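Side-chain contacts in TlmII (Streptoalloteichus hindustanus, PDB 4HVM), which takes part in tallysomycin biosynthesis as a condensation-domain protein of the nonribosomal peptide synthetase type and may bind phosphopantetheine: residues Arg21-Trp24 against Arg25-Glu29; Gln169-Phe173 against Ala174-Asp178; His180-Arg184 against Glu185-Val189. One frame throughout, in Å; residues are numbered along the deposited sequence.

Contact 1: residues Arg21-Trp24 against Arg25-Glu29; sequences RGAW and RWLRE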
ATOM      1  N   ARG A  21       1.163   9.153 -13.419  1.00 23.85           N
ATOM      2  CA  ARG A  21       1.832   8.847 -14.679  1.00 18.47           C
ATOM      3  C   ARG A  21       2.664   7.572 -14.560  1.00 29.63           C
ATOM      4  O   ARG A  21       2.646   6.721 -15.450  1.00 31.50           O
ATOM      5  CB  ARG A  21       2.726  10.015 -15.107  1.00 19.38           C
ATOM      6  CG  ARG A  21       2.095  10.950 -16.134  1.00 25.93           C
ATOM      7  CD  ARG A  21       3.012  12.120 -16.489  1.00 28.25           C
ATOM      8  NE  ARG A  21       2.892  13.223 -15.536  1.00 43.99           N
ATOM      9  CZ  ARG A  21       3.868  13.646 -14.737  1.00 52.26           C
ATOM     10  NH1 ARG A  21       5.060  13.066 -14.771  1.00 53.82           N
ATOM     11  NH2 ARG A  21       3.653  14.658 -13.906  1.00 52.99           N
ATOM     12  N   GLY A  22       3.388   7.450 -13.452  1.00 24.56           N
ATOM     13  CA  GLY A  22       4.243   6.302 -13.216  1.00 23.60           C
ATOM     14  C   GLY A  22       3.492   4.990 -13.102  1.00 25.81           C
ATOM     15  O   GLY A  22       3.850   4.010 -13.754  1.00 26.81           O
ATOM     16  N   ALA A  23       2.453   4.966 -12.272  1.00 23.12           N
ATOM     17  CA  ALA A  23       1.653   3.762 -12.082  1.00 24.92           C
ATOM     18  C   ALA A  23       0.933   3.361 -13.367  1.00 28.00           C
ATOM     19  O   ALA A  23       0.737   2.177 -13.638  1.00 28.54           O
ATOM     20  CB  ALA A  23       0.653   3.968 -10.961  1.00 28.79           C
ATOM     21  N   TRP A  24       0.546   4.358 -14.155  1.00 23.76           N
ATOM     22  CA  TRP A  24      -0.180   4.121 -15.398  1.00 21.46           C
ATOM     23  C   TRP A  24       0.676   3.383 -16.423  1.00 26.86           C
ATOM     24  O   TRP A  24       0.149   2.753 -17.338  1.00 33.80           O
ATOM     25  CB  TRP A  24      -0.689   5.443 -15.979  1.00 24.36           C
ATOM     26  CG  TRP A  24      -1.531   5.295 -17.213  1.00 27.87           C
ATOM     27  CD1 TRP A  24      -1.261   5.795 -18.455  1.00 31.28           C
ATOM     28  CD2 TRP A  24      -2.779   4.601 -17.322  1.00 32.61           C
ATOM     29  NE1 TRP A  24      -2.265   5.457 -19.330  1.00 37.74           N
ATOM     30  CE2 TRP A  24      -3.209   4.723 -18.660  1.00 37.46           C
ATOM     31  CE3 TRP A  24      -3.575   3.889 -16.420  1.00 37.22           C
ATOM     32  CZ2 TRP A  24      -4.399   4.157 -19.116  1.00 40.55           C
ATOM     33  CZ3 TRP A  24      -4.755   3.327 -16.875  1.00 39.99           C
ATOM     34  CH2 TRP A  24      -5.156   3.465 -18.210  1.00 41.41           C
ATOM     35  N   ARG A  25       1.994   3.459 -16.262  1.00 27.44           N
ATOM     36  CA  ARG A  25       2.910   2.791 -17.182  1.00 30.76           C
ATOM     37  C   ARG A  25       2.778   1.271 -17.138  1.00 31.99           C
ATOM     38  O   ARG A  25       2.914   0.604 -18.164  1.00 40.47           O
ATOM     39  CB  ARG A  25       4.359   3.208 -16.915  1.00 36.78           C
ATOM     40  CG  ARG A  25       4.685   4.622 -17.365  1.00 45.79           C
ATOM     41  CD  ARG A  25       6.173   4.931 -17.236  1.00 55.34           C
ATOM     42  NE  ARG A  25       6.511   6.237 -17.804  1.00 66.61           N
ATOM     43  CZ  ARG A  25       6.584   7.368 -17.106  1.00 67.28           C
ATOM     44  NH1 ARG A  25       6.355   7.366 -15.801  1.00 61.92           N
ATOM     45  NH2 ARG A  25       6.892   8.507 -17.714  1.00 69.77           N
ATOM     46  N   TRP A  26       2.502   0.729 -15.955  1.00 27.18           N
ATOM     47  CA  TRP A  26       2.355  -0.716 -15.799  1.00 24.96           C
ATOM     48  C   TRP A  26       0.895  -1.145 -15.640  1.00 26.51           C
ATOM     49  O   TRP A  26       0.532  -2.263 -15.998  1.00 38.90           O
ATOM     50  CB  TRP A  26       3.195  -1.228 -14.622  1.00 25.29           C
ATOM     51  CG  TRP A  26       2.654  -0.864 -13.269  1.00 33.10           C
ATOM     52  CD1 TRP A  26       2.845   0.310 -12.597  1.00 36.70           C
ATOM     53  CD2 TRP A  26       1.843  -1.682 -12.420  1.00 34.18           C
ATOM     54  NE1 TRP A  26       2.196   0.275 -11.386  1.00 36.41           N
ATOM     55  CE2 TRP A  26       1.574  -0.938 -11.252  1.00 37.37           C
ATOM     56  CE3 TRP A  26       1.314  -2.972 -12.533  1.00 31.57           C
ATOM     57  CZ2 TRP A  26       0.800  -1.444 -10.206  1.00 32.73           C
ATOM     58  CZ3 TRP A  26       0.546  -3.469 -11.496  1.00 35.65           C
ATOM     59  CH2 TRP A  26       0.298  -2.709 -10.348  1.00 33.21           C
ATOM     60  N   LEU A  27       0.064  -0.252 -15.110  1.00 20.06           N
ATOM     61  CA  LEU A  27      -1.346  -0.560 -14.870  1.00 22.77           C
ATOM     62  C   LEU A  27      -2.177  -0.617 -16.144  1.00 38.37           C
ATOM     63  O   LEU A  27      -3.247  -1.226 -16.165  1.00 47.95           O
ATOM     64  CB  LEU A  27      -1.964   0.456 -13.911  1.00 17.02           C
ATOM     65  CG  LEU A  27      -1.719   0.196 -12.429  1.00 19.34           C
ATOM     66  CD1 LEU A  27      -2.315   1.302 -11.573  1.00 22.86           C
ATOM     67  CD2 LEU A  27      -2.295  -1.152 -12.044  1.00 17.42           C
ATOM     68  N   ARG A  28      -1.692   0.029 -17.198  1.00 49.03           N
ATOM     69  CA  ARG A  28      -2.436   0.124 -18.450  1.00 55.67           C
ATOM     70  C   ARG A  28      -2.615  -1.233 -19.134  1.00 57.53           C
ATOM     71  O   ARG A  28      -3.654  -1.501 -19.743  1.00 57.68           O
ATOM     72  CB  ARG A  28      -1.757   1.115 -19.398  1.00 61.63           C
ATOM     73  CG  ARG A  28      -2.514   1.371 -20.688  1.00 71.79           C
ATOM     74  CD  ARG A  28      -1.835   2.461 -21.501  1.00 77.58           C
ATOM     75  NE  ARG A  28      -0.393   2.251 -21.578  1.00 78.76           N
ATOM     76  CZ  ARG A  28       0.198   1.426 -22.437  1.00 78.36           C
ATOM     77  NH1 ARG A  28      -0.531   0.729 -23.298  1.00 76.14           N
ATOM     78  NH2 ARG A  28       1.518   1.297 -22.433  1.00 75.64           N
ATOM     79  N   GLU A  29      -1.604  -2.089 -19.027  1.00 55.74           N
ATOM     80  CA  GLU A  29      -1.645  -3.398 -19.672  1.00 56.60           C
ATOM     81  C   GLU A  29      -1.939  -4.531 -18.692  1.00 52.06           C
ATOM     82  O   GLU A  29      -2.084  -5.687 -19.090  1.00 55.00           O
ATOM     83  CB  GLU A  29      -0.341  -3.667 -20.426  1.00 65.72           C
ATOM     84  CG  GLU A  29      -0.229  -2.923 -21.749  1.00 75.66           C
ATOM     85  CD  GLU A  29       1.164  -2.998 -22.348  1.00 80.88           C
ATOM     86  OE1 GLU A  29       1.271  -3.174 -23.580  1.00 82.71           O
ATOM     87  OE2 GLU A  29       2.148  -2.874 -21.586  1.00 79.62           O
TER

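Contact 2: residues Gln169-Phe173 against Ala174-Asp178; sequences QYRDF and AEVAD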
ATOM      1  N   GLN A 169     -10.608  21.449   6.397  1.00 48.16           N
ATOM      2  CA  GLN A 169      -9.631  20.763   7.232  1.00 51.41           C
ATOM      3  C   GLN A 169      -8.675  19.951   6.365  1.00 49.72           C
ATOM      4  O   GLN A 169      -7.531  19.698   6.747  1.00 54.48           O
ATOM      5  CB  GLN A 169     -10.341  19.842   8.227  1.00 56.43           C
ATOM      6  CG  GLN A 169      -9.530  19.491   9.464  1.00 65.87           C
ATOM      7  CD  GLN A 169      -9.618  20.556  10.543  1.00 77.86           C
ATOM      8  OE1 GLN A 169     -10.182  21.629  10.328  1.00 84.81           O
ATOM      9  NE2 GLN A 169      -9.064  20.259  11.713  1.00 77.15           N
ATOM     10  N   TYR A 170      -9.154  19.542   5.193  1.00 43.19           N
ATOM     11  CA  TYR A 170      -8.353  18.754   4.265  1.00 30.49           C
ATOM     12  C   TYR A 170      -7.778  19.640   3.165  1.00 30.99           C
ATOM     13  O   TYR A 170      -8.320  20.701   2.857  1.00 35.69           O
ATOM     14  CB  TYR A 170      -9.193  17.636   3.638  1.00 28.92           C
ATOM     15  CG  TYR A 170      -9.820  16.686   4.638  1.00 28.42           C
ATOM     16  CD1 TYR A 170     -11.046  16.976   5.223  1.00 23.46           C
ATOM     17  CD2 TYR A 170      -9.188  15.497   4.993  1.00 24.82           C
ATOM     18  CE1 TYR A 170     -11.623  16.117   6.136  1.00 30.60           C
ATOM     19  CE2 TYR A 170      -9.760  14.629   5.908  1.00 24.38           C
ATOM     20  CZ  TYR A 170     -10.977  14.945   6.475  1.00 29.27           C
ATOM     21  OH  TYR A 170     -11.550  14.085   7.384  1.00 33.73           O
ATOM     22  N   ARG A 171      -6.679  19.190   2.572  1.00 29.08           N
ATOM     23  CA  ARG A 171      -6.040  19.913   1.480  1.00 29.83           C
ATOM     24  C   ARG A 171      -6.323  19.206   0.160  1.00 39.67           C
ATOM     25  O   ARG A 171      -6.032  18.019   0.017  1.00 47.90           O
ATOM     26  CB  ARG A 171      -4.533  19.992   1.715  1.00 21.32           C
ATOM     27  CG  ARG A 171      -3.786  20.859   0.720  1.00 31.10           C
ATOM     28  CD  ARG A 171      -2.294  20.829   1.003  1.00 26.94           C
ATOM     29  NE  ARG A 171      -1.537  21.713   0.123  1.00 30.30           N
ATOM     30  CZ  ARG A 171      -0.213  21.706   0.019  1.00 37.27           C
ATOM     31  NH1 ARG A 171       0.509  20.852   0.734  1.00 47.38           N
ATOM     32  NH2 ARG A 171       0.391  22.550  -0.807  1.00 33.29           N
ATOM     33  N   ASP A 172      -6.888  19.937  -0.798  1.00 41.40           N
ATOM     34  CA  ASP A 172      -7.245  19.368  -2.096  1.00 44.79           C
ATOM     35  C   ASP A 172      -5.997  18.904  -2.847  1.00 43.47           C
ATOM     36  O   ASP A 172      -4.959  19.565  -2.816  1.00 45.37           O
ATOM     37  CB  ASP A 172      -8.035  20.387  -2.928  1.00 54.04           C
ATOM     38  CG  ASP A 172      -8.831  19.743  -4.057  1.00 69.05           C
ATOM     39  OD1 ASP A 172      -8.348  18.758  -4.658  1.00 67.54           O
ATOM     40  OD2 ASP A 172      -9.947  20.228  -4.344  1.00 78.29           O
ATOM     41  N   PHE A 173      -6.111  17.759  -3.513  1.00 36.86           N
ATOM     42  CA  PHE A 173      -4.999  17.180  -4.257  1.00 21.23           C
ATOM     43  C   PHE A 173      -4.586  18.058  -5.431  1.00 36.14           C
ATOM     44  O   PHE A 173      -3.457  17.975  -5.909  1.00 42.12           O
ATOM     45  CB  PHE A 173      -5.364  15.781  -4.756  1.00 20.61           C
ATOM     46  CG  PHE A 173      -4.297  15.141  -5.599  1.00 19.88           C
ATOM     47  CD1 PHE A 173      -3.158  14.622  -5.012  1.00 18.51           C
ATOM     48  CD2 PHE A 173      -4.434  15.060  -6.975  1.00 20.71           C
ATOM     49  CE1 PHE A 173      -2.175  14.033  -5.779  1.00 27.88           C
ATOM     50  CE2 PHE A 173      -3.452  14.471  -7.749  1.00 29.00           C
ATOM     51  CZ  PHE A 173      -2.320  13.957  -7.149  1.00 18.83           C
ATOM     52  N   ALA A 174      -5.507  18.898  -5.887  1.00 31.42           N
ATOM     53  CA  ALA A 174      -5.251  19.795  -7.005  1.00 35.61           C
ATOM     54  C   ALA A 174      -4.062  20.721  -6.733  1.00 38.32           C
ATOM     55  O   ALA A 174      -3.355  21.132  -7.655  1.00 36.45           O
ATOM     56  CB  ALA A 174      -6.496  20.605  -7.312  1.00 35.87           C
ATOM     57  N   GLU A 175      -3.843  21.039  -5.462  1.00 36.93           N
ATOM     58  CA  GLU A 175      -2.760  21.938  -5.077  1.00 34.93           C
ATOM     59  C   GLU A 175      -1.388  21.283  -5.218  1.00 34.84           C
ATOM     60  O   GLU A 175      -0.377  21.974  -5.341  1.00 38.28           O
ATOM     61  CB  GLU A 175      -2.950  22.431  -3.640  1.00 37.77           C
ATOM     62  CG  GLU A 175      -4.246  23.188  -3.395  1.00 45.97           C
ATOM     63  CD  GLU A 175      -4.345  23.730  -1.978  1.00 55.75           C
ATOM     64  OE1 GLU A 175      -3.361  23.597  -1.217  1.00 58.45           O
ATOM     65  OE2 GLU A 175      -5.408  24.289  -1.630  1.00 58.99           O
ATOM     66  N   VAL A 176      -1.356  19.953  -5.198  1.00 29.25           N
ATOM     67  CA  VAL A 176      -0.093  19.220  -5.254  1.00 24.01           C
ATOM     68  C   VAL A 176      -0.015  18.255  -6.436  1.00 20.19           C
ATOM     69  O   VAL A 176       0.877  17.411  -6.498  1.00 30.95           O
ATOM     70  CB  VAL A 176       0.169  18.437  -3.950  1.00 18.87           C
ATOM     71  CG1 VAL A 176       0.296  19.393  -2.774  1.00 19.85           C
ATOM     72  CG2 VAL A 176      -0.941  17.428  -3.704  1.00 21.89           C
ATOM     73  N   ALA A 177      -0.951  18.383  -7.371  1.00 25.29           N
ATOM     74  CA  ALA A 177      -0.954  17.532  -8.555  1.00 21.54           C
ATOM     75  C   ALA A 177       0.262  17.813  -9.429  1.00 38.05           C
ATOM     76  O   ALA A 177       0.794  16.910 -10.073  1.00 36.08           O
ATOM     77  CB  ALA A 177      -2.231  17.722  -9.343  1.00 23.02           C
ATOM     78  N   ASP A 178       0.699  19.068  -9.444  1.00 43.36           N
ATOM     79  CA  ASP A 178       1.854  19.470 -10.240  1.00 45.50           C
ATOM     80  C   ASP A 178       3.147  19.298  -9.453  1.00 38.80           C
ATOM     81  O   ASP A 178       4.237  19.494  -9.989  1.00 39.73           O
ATOM     82  CB  ASP A 178       1.716  20.928 -10.682  1.00 57.69           C
ATOM     83  CG  ASP A 178       0.408  21.199 -11.400  1.00 72.90           C
ATOM     84  OD1 ASP A 178      -0.168  20.247 -11.970  1.00 78.67           O
ATOM     85  OD2 ASP A 178      -0.043  22.365 -11.393  1.00 76.60           O
TER

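Contact 3: residues His180-Arg184 against Glu185-Val189; sequences HPLDR and ETVRV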
ATOM      1  N   HIS A 180       6.403  17.893  -7.605  1.00 33.64           N
ATOM      2  CA  HIS A 180       7.411  16.882  -7.895  1.00 30.67           C
ATOM      3  C   HIS A 180       8.625  17.129  -7.009  1.00 26.59           C
ATOM      4  O   HIS A 180       9.186  18.224  -7.016  1.00 27.84           O
ATOM      5  CB  HIS A 180       7.817  16.943  -9.368  1.00 28.89           C
ATOM      6  CG  HIS A 180       8.459  15.688  -9.876  1.00 29.82           C
ATOM      7  ND1 HIS A 180       9.688  15.247  -9.433  1.00 25.79           N
ATOM      8  CD2 HIS A 180       8.045  14.787 -10.797  1.00 17.91           C
ATOM      9  CE1 HIS A 180      10.000  14.123 -10.056  1.00 29.29           C
ATOM     10  NE2 HIS A 180       9.020  13.824 -10.889  1.00 35.72           N
ATOM     11  N   PRO A 181       9.033  16.112  -6.238  1.00 22.68           N
ATOM     12  CA  PRO A 181      10.171  16.217  -5.317  1.00 22.64           C
ATOM     13  C   PRO A 181      11.462  16.591  -6.037  1.00 28.83           C
ATOM     14  O   PRO A 181      12.390  17.095  -5.408  1.00 37.11           O
ATOM     15  CB  PRO A 181      10.285  14.800  -4.747  1.00 19.99           C
ATOM     16  CG  PRO A 181       8.928  14.222  -4.888  1.00 19.86           C
ATOM     17  CD  PRO A 181       8.394  14.787  -6.171  1.00 21.45           C
ATOM     18  N   LEU A 182      11.508  16.344  -7.343  1.00 30.14           N
ATOM     19  CA  LEU A 182      12.676  16.657  -8.157  1.00 24.03           C
ATOM     20  C   LEU A 182      12.346  17.749  -9.169  1.00 27.10           C
ATOM     21  O   LEU A 182      12.618  17.616 -10.364  1.00 25.08           O
ATOM     22  CB  LEU A 182      13.174  15.404  -8.873  1.00 18.14           C
ATOM     23  CG  LEU A 182      13.381  14.183  -7.979  1.00 14.68           C
ATOM     24  CD1 LEU A 182      13.926  13.021  -8.787  1.00 14.86           C
ATOM     25  CD2 LEU A 182      14.307  14.509  -6.819  1.00 14.56           C
ATOM     26  N   ASP A 183      11.748  18.830  -8.683  1.00 33.64           N
ATOM     27  CA  ASP A 183      11.351  19.930  -9.551  1.00 51.23           C
ATOM     28  C   ASP A 183      12.564  20.639 -10.151  1.00 53.87           C
ATOM     29  O   ASP A 183      12.538  21.053 -11.312  1.00 56.45           O
ATOM     30  CB  ASP A 183      10.466  20.922  -8.793  1.00 66.89           C
ATOM     31  CG  ASP A 183       9.602  21.760  -9.720  1.00 74.62           C
ATOM     32  OD1 ASP A 183       8.605  21.222 -10.253  1.00 74.37           O
ATOM     33  OD2 ASP A 183       9.914  22.957  -9.906  1.00 76.20           O
ATOM     34  N   ARG A 184      13.623  20.780  -9.356  1.00 46.29           N
ATOM     35  CA  ARG A 184      14.865  21.365  -9.847  1.00 33.33           C
ATOM     36  C   ARG A 184      15.612  20.365 -10.714  1.00 30.66           C
ATOM     37  O   ARG A 184      15.784  19.209 -10.332  1.00 37.70           O
ATOM     38  CB  ARG A 184      15.757  21.824  -8.694  1.00 27.69           C
ATOM     39  CG  ARG A 184      15.390  23.187  -8.136  1.00 34.30           C
ATOM     40  CD  ARG A 184      16.571  23.837  -7.430  1.00 36.20           C
ATOM     41  NE  ARG A 184      17.017  23.059  -6.279  1.00 32.32           N
ATOM     42  CZ  ARG A 184      18.292  22.846  -5.971  1.00 29.57           C
ATOM     43  NH1 ARG A 184      18.604  22.126  -4.902  1.00 24.53           N
ATOM     44  NH2 ARG A 184      19.254  23.352  -6.731  1.00 24.72           N
ATOM     45  N   GLU A 185      16.056  20.815 -11.882  1.00 25.42           N
ATOM     46  CA  GLU A 185      16.755  19.948 -12.823  1.00 27.36           C
ATOM     47  C   GLU A 185      18.103  19.480 -12.279  1.00 27.36           C
ATOM     48  O   GLU A 185      18.480  18.322 -12.447  1.00 29.03           O
ATOM     49  CB  GLU A 185      16.941  20.658 -14.168  1.00 35.08           C
ATOM     50  CG  GLU A 185      17.665  19.836 -15.231  1.00 44.73           C
ATOM     51  CD  GLU A 185      16.836  18.681 -15.775  1.00 51.71           C
ATOM     52  OE1 GLU A 185      15.651  18.550 -15.404  1.00 46.56           O
ATOM     53  OE2 GLU A 185      17.379  17.900 -16.586  1.00 55.36           O
ATOM     54  N   THR A 186      18.821  20.387 -11.624  1.00 27.59           N
ATOM     55  CA  THR A 186      20.118  20.061 -11.038  1.00 33.90           C
ATOM     56  C   THR A 186      19.999  18.942 -10.007  1.00 40.25           C
ATOM     57  O   THR A 186      20.919  18.142  -9.834  1.00 46.51           O
ATOM     58  CB  THR A 186      20.770  21.293 -10.385  1.00 38.92           C
ATOM     59  OG1 THR A 186      19.841  21.903  -9.482  1.00 48.32           O
ATOM     60  CG2 THR A 186      21.165  22.308 -11.443  1.00 39.47           C
ATOM     61  N   VAL A 187      18.861  18.893  -9.324  1.00 17.45           N
ATOM     62  CA  VAL A 187      18.579  17.820  -8.384  1.00 23.52           C
ATOM     63  C   VAL A 187      18.238  16.539  -9.134  1.00 26.24           C
ATOM     64  O   VAL A 187      18.735  15.465  -8.801  1.00 26.09           O
ATOM     65  CB  VAL A 187      17.412  18.189  -7.453  1.00 15.77           C
ATOM     66  CG1 VAL A 187      17.117  17.050  -6.494  1.00 14.65           C
ATOM     67  CG2 VAL A 187      17.733  19.461  -6.691  1.00 21.33           C
ATOM     68  N   ARG A 188      17.399  16.662 -10.157  1.00 17.14           N
ATOM     69  CA  ARG A 188      16.961  15.508 -10.933  1.00 19.55           C
ATOM     70  C   ARG A 188      18.136  14.791 -11.584  1.00 19.40           C
ATOM     71  O   ARG A 188      18.220  13.565 -11.553  1.00 20.28           O
ATOM     72  CB  ARG A 188      15.970  15.935 -12.014  1.00 25.88           C
ATOM     73  CG  ARG A 188      15.009  14.836 -12.431  1.00 27.32           C
ATOM     74  CD  ARG A 188      14.716  14.873 -13.926  1.00 27.71           C
ATOM     75  NE  ARG A 188      15.568  13.947 -14.669  1.00 30.40           N
ATOM     76  CZ  ARG A 188      16.582  14.315 -15.444  1.00 36.12           C
ATOM     77  NH1 ARG A 188      16.878  15.598 -15.593  1.00 40.12           N
ATOM     78  NH2 ARG A 188      17.299  13.397 -16.076  1.00 36.61           N
ATOM     79  N   VAL A 189      19.035  15.568 -12.179  1.00 21.59           N
ATOM     80  CA  VAL A 189      20.222  15.023 -12.825  1.00 21.09           C
ATOM     81  C   VAL A 189      21.094  14.276 -11.819  1.00 23.66           C
ATOM     82  O   VAL A 189      21.612  13.197 -12.112  1.00 28.30           O
ATOM     83  CB  VAL A 189      21.047  16.137 -13.502  1.00 26.13           C
ATOM     84  CG1 VAL A 189      22.381  15.600 -13.998  1.00 20.78           C
ATOM     85  CG2 VAL A 189      20.258  16.766 -14.646  1.00 24.28           C
TER

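Contact 1: residues Arg21-Trp24 against Arg25-Glu29
Toward the C-terminal part of helix 18-27, early in the condensation domain, Trp-24 meets Arg-28, four residues on. Arg-28 CB lies over the six-membered ring of Trp-24, 4.0 Å from the centroid and 12° off the ring normal, a CH-pi contact. The indole reaches it because its CG is anti to the backbone N (chi1 -176°). Further along the arginine, CG packs against Trp-24 CZ2 at 3.7 Å and CD against Trp-24 NE1, so the aliphatic part lies along one indole face. The guanidinium plane stands 64° from the ring, but this side chain is poorly ordered and its outer part less certain.

Ala-23 O works twice: Leu-27 N donates to it at 2.9 Å, an i to i+4 bond, and Trp-26 N at 3.3 Å from above the carbonyl plane. The Trp-26 ring also turns one face to this oxygen, but its NE1 makes no hydrogen bond there. Beside it, Ala-23 CB meets Leu-27 CD1 at 4.0 Å. Arg-25 N bonds to Gly-22 O at 3.2 Å. Around this part of the helix, Trp-24 and Arg-28 rest on Asp-72 of strand 68-72, and Leu-27 packs on Ala-35, just before strand 36-44, and on Gln-142, just after strand 133-141.

Contact 2: residues Gln169-Phe173 against Ala174-Asp178
Arg-171 leaves the backbone with CG anti to N (chi1 -173°) and stays extended to NE, while Glu-175 starts with CG beside its own backbone N (chi1 -59°) and then runs straight; these two courses bring NE of the arginine to OE1 of the glutamate. The resulting salt bridge is 2.9 Å from Arg-171 NE to Glu-175 OE1 and nearly straight. The oxygen sits in the guanidinium plane, at its edge, and is met on its anti side, somewhat out of the carboxylate plane, which is turned 67° from the guanidinium. One face of the same guanidinium is covered by Val-176, whose CG1 lies over its centre, 3.7 Å from Arg-171 CZ. Edge and face together limit how the group can rotate.

The backbone here makes an Asx turn in the loop between helices 147-161 and 185-198: Asp-172 OD1 accepts from Ala-174 N, two residues on, at 3.1 Å, approached from above the carboxylate plane. Two successive i to i+3 bonds continue the turn, Glu-175 N to Asp-172 O at 3.2 Å and Val-176 N to Phe-173 O at 3.0 Å.

Phe-173 lies against the residues that follow it. Its CD1 touches Val-176 CG2 at 3.8 Å, the two side chains crossing at about a right angle, and its CE2 meets Ala-177 CB, also at 3.8 Å. The CA of Ala-177 comes over one ring face. Outside the turn, the phenylalanine packs on Ser-17, Val-292 and Pro-295, and Ala-174 and Ala-177 touch Arg-14 of strand 13-15. Arg-171 is also tied to Ser-291 through backbone hydrogen bonding, and its side chain touches Val-292.

Contact 3: residues His180-Arg184 against Glu185-Val189
Val-187 meets both Arg-184 and Leu-182 where the loop enters helix 185-198. Its CG2 sits over one face of the Arg-184 guanidinium, offset toward the rim and 3.3 Å from NH1. The arginine folds back over the first turn because its chain bends at chi3 (-62°). Its NH2 also comes 3.2 Å from Thr-186 OG1, but the angle is too poor for a hydrogen bond. On the other branch, Val-187 CG1 touches Leu-182 CD2 at 3.8 Å, the side chains crossing at about a right angle, and Leu-182 CB lies 4.0 Å from Arg-188 CG.

Behind these contacts is the start of the helix. Arg-184 holds the N-cap position, and its O accepts from Arg-188 N at 3.0 Å, in the carbonyl plane, with a weak bond from Val-187 N besides. Arg-188 NH1 forms a salt bridge with Glu-185 OE2 at 2.6 Å, joining two residues one turn apart. On the loop side, Leu-182 N donates to His-180 ND1 at 3.0 Å, in the plane of the imidazole.

Further out, His-180 meets the ring of Phe-18 in helix 18-27, Pro-181 touches Leu-287 and Tyr-332, and Leu-182 packs on Leu-333 and Pro-334, just ahead of helix 335-344.

How the contacts relate
From the N terminus, contact 1 comes first, on helix 18-27, toward its C-terminal part. The chain then runs through strands 36-44 to 133-141 and helix 147-161 before contact 2 forms a turn in the following loop. Contact 3 follows almost directly along the chain, where the same loop enters helix 185-198. Each contact is local, spanning only a few residues; the three follow in series, and none nests in or crosses another. The centre of contact 1 is about 22 Å from the centres of both contact 2 and contact 3, with nearest atoms about 5 Å away in each case and no touch. Outside partners link contact 2 to strand 13-15 and contact 3 to helix 18-27.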